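Local coordinates for putative epimerase (Burkholderia cenocepacia, PDB 4LW8), which is a putative NAD(P)-dependent epimerase, probably acting on a nucleotide sugar in the biosynthesis of lipopolysaccharide O-antigen, at residues G31-E36 with S225-V230. Residues are numbered along the deposited sequence; the frame is centred on the assembly and turned at random.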
loop_
_atom_site.group_PDB
_atom_site.type_symbol
_atom_site.label_atom_id
_atom_site.label_comp_id
_atom_site.label_asym_id
_atom_site.label_seq_id
_atom_site.Cartn_x
_atom_site.Cartn_y
_atom_site.Cartn_z
ATOM N N GLY A 31 14.724 6.338 18.361
ATOM C CA GLY A 31 15.477 7.546 18.058
ATOM C C GLY A 31 16.558 7.869 19.076
ATOM O O GLY A 31 17.636 8.314 18.718
ATOM N N ARG A 32 16.276 7.633 20.348
ATOM C CA ARG A 32 17.253 7.921 21.398
ATOM C C ARG A 32 18.548 7.138 21.190
ATOM O O ARG A 32 19.639 7.664 21.381
ATOM C CB ARG A 32 16.673 7.621 22.778
ATOM C CG ARG A 32 17.707 7.738 23.885
ATOM C CD ARG A 32 17.078 7.837 25.255
ATOM N NE ARG A 32 16.513 6.565 25.690
ATOM C CZ ARG A 32 16.441 6.171 26.956
ATOM N NH1 ARG A 32 16.923 6.940 27.928
ATOM N NH2 ARG A 32 15.903 4.998 27.252
ATOM N N TYR A 33 18.411 5.867 20.837
ATOM C CA TYR A 33 19.553 5.020 20.525
ATOM C C TYR A 33 20.177 5.336 19.149
ATOM O O TYR A 33 21.388 5.247 18.989
ATOM C CB TYR A 33 19.126 3.560 20.618
ATOM C CG TYR A 33 18.751 3.203 22.039
ATOM C CD1 TYR A 33 19.724 2.883 22.977
ATOM C CD2 TYR A 33 17.426 3.237 22.456
ATOM C CE1 TYR A 33 19.387 2.580 24.279
ATOM C CE2 TYR A 33 17.077 2.920 23.758
ATOM C CZ TYR A 33 18.067 2.603 24.664
ATOM O OH TYR A 33 17.743 2.307 25.963
ATOM N N MET A 34 19.358 5.703 18.163
ATOM C CA MET A 34 19.878 6.059 16.842
ATOM C C MET A 34 20.776 7.288 16.960
ATOM O O MET A 34 21.813 7.404 16.292
ATOM C CB MET A 34 18.739 6.343 15.853
ATOM C CG MET A 34 19.190 6.361 14.393
ATOM S SD MET A 34 19.707 4.729 13.833
ATOM C CE MET A 34 21.412 5.049 13.348
ATOM N N ALA A 35 20.371 8.200 17.834
ATOM C CA ALA A 35 21.134 9.417 18.076
ATOM C C ALA A 35 22.546 9.091 18.583
ATOM O O ALA A 35 23.536 9.589 18.045
ATOM C CB ALA A 35 20.393 10.305 19.060
ATOM N N GLU A 36 22.640 8.236 19.598
ATOM C CA GLU A 36 23.941 7.849 20.134
ATOM C C GLU A 36 24.826 7.189 19.059
ATOM O O GLU A 36 26.013 7.493 18.953
ATOM C CB GLU A 36 23.765 6.913 21.333
ATOM C CG GLU A 36 25.060 6.604 22.088
ATOM C CD GLU A 36 25.920 5.552 21.400
ATOM O OE1 GLU A 36 25.353 4.700 20.667
ATOM O OE2 GLU A 36 27.161 5.589 21.588
ATOM N N SER A 225 15.189 -8.680 19.161
ATOM C CA SER A 225 16.515 -8.042 19.145
ATOM C C SER A 225 16.611 -6.932 20.171
ATOM O O SER A 225 15.602 -6.387 20.632
ATOM C CB SER A 225 16.838 -7.457 17.754
ATOM O OG SER A 225 16.850 -8.464 16.754
ATOM N N ASP A 226 17.844 -6.603 20.513
ATOM C CA ASP A 226 18.165 -5.463 21.344
ATOM C C ASP A 226 18.153 -4.215 20.455
ATOM O O ASP A 226 18.765 -4.214 19.385
ATOM C CB ASP A 226 19.543 -5.684 21.992
ATOM C CG ASP A 226 19.852 -4.692 23.078
ATOM O OD1 ASP A 226 19.826 -3.471 22.811
ATOM O OD2 ASP A 226 20.133 -5.146 24.208
ATOM N N VAL A 227 17.453 -3.169 20.884
ATOM C CA VAL A 227 17.404 -1.904 20.144
ATOM C C VAL A 227 18.820 -1.360 19.825
ATOM O O VAL A 227 19.042 -0.750 18.771
ATOM C CB VAL A 227 16.579 -0.830 20.922
ATOM C CG1 VAL A 227 17.238 -0.482 22.268
ATOM C CG2 VAL A 227 16.372 0.416 20.075
ATOM N N ARG A 228 19.788 -1.623 20.699
ATOM C CA ARG A 228 21.148 -1.169 20.453
ATOM C C ARG A 228 21.761 -1.889 19.243
ATOM O O ARG A 228 22.454 -1.265 18.440
ATOM C CB ARG A 228 22.018 -1.377 21.695
ATOM C CG ARG A 228 21.647 -0.470 22.851
ATOM C CD ARG A 228 22.295 -0.891 24.145
ATOM N NE ARG A 228 21.849 -2.218 24.561
ATOM C CZ ARG A 228 22.280 -2.824 25.661
ATOM N NH1 ARG A 228 23.159 -2.211 26.452
ATOM N NH2 ARG A 228 21.837 -4.032 25.972
ATOM N N ASP A 229 21.473 -3.181 19.090
ATOM C CA ASP A 229 21.911 -3.937 17.915
ATOM C C ASP A 229 21.217 -3.445 16.654
ATOM O O ASP A 229 21.820 -3.374 15.579
ATOM C CB ASP A 229 21.620 -5.439 18.061
ATOM C CG ASP A 229 22.397 -6.098 19.190
ATOM O OD1 ASP A 229 23.342 -5.489 19.734
ATOM O OD2 ASP A 229 22.076 -7.259 19.516
ATOM N N VAL A 230 19.929 -3.137 16.777
ATOM C CA VAL A 230 19.151 -2.722 15.612
ATOM C C VAL A 230 19.681 -1.383 15.071
ATOM O O VAL A 230 19.904 -1.219 13.869
ATOM C CB VAL A 230 17.649 -2.611 15.952
ATOM C CG1 VAL A 230 16.878 -1.864 14.853
ATOM C CG2 VAL A 230 17.033 -4.012 16.220
#
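Val227 lays a methyl on one face of the Tyr33 ring: CG1 stands 3.8 Å from the ring centroid and only 13° off the normal, a CH-pi contact. Its other methyl, CG2, is on the same side of the ring plane but beyond the CG-CD2 rim, 3.8 Å from Tyr33 CD2. Valine suits the spot, its short branched side chain offering a compact methyl to the face. Arg228 comes in obliquely with its aliphatic part, CG lying 3.9 Å from Tyr33 CD1. The guanidinium plane is turned 63° from the ring; at its edge, in plane, sits the carboxylate carbon CG of Asp226. Arginine thus serves both neighbours, methylenes for the ring and guanidinium for the acid. Tyrosine suits this partly exposed place because its face takes apolar contacts while its hydroxyl, farther out, hydrogen-bonds to the carbonyl oxygen of Val191.

The contact joins two helices of the Rossmann-type domain of this epimerase/dehydratase family: helix 29-40, which follows strand 20-24, and the start of helix 227-240, entered directly from strand 221-226. Asp226 is the N-cap of the second helix. Its OD1 accepts the backbone N-H of Arg228 through the anti lone pair (2.8 Å). On the syn side, 30° out of the carboxylate plane, Asp226 OD1 also takes Arg228 NE (3.0 Å). With Arg228 NH2 reaching Asp226 OD2 at 2.7 Å, the arginine grips the carboxylate side-on in a salt bridge, aided by the bend of its chain at chi3, which turns the guanidinium back to the cap. Aspartate is short enough to cap and still offer both oxygens; its negative charge would probably also favour the helix start. Thr311 OG1 is a further partner of OD2, and Trp314 of helix 308-321 makes a cation-pi contact with Arg228.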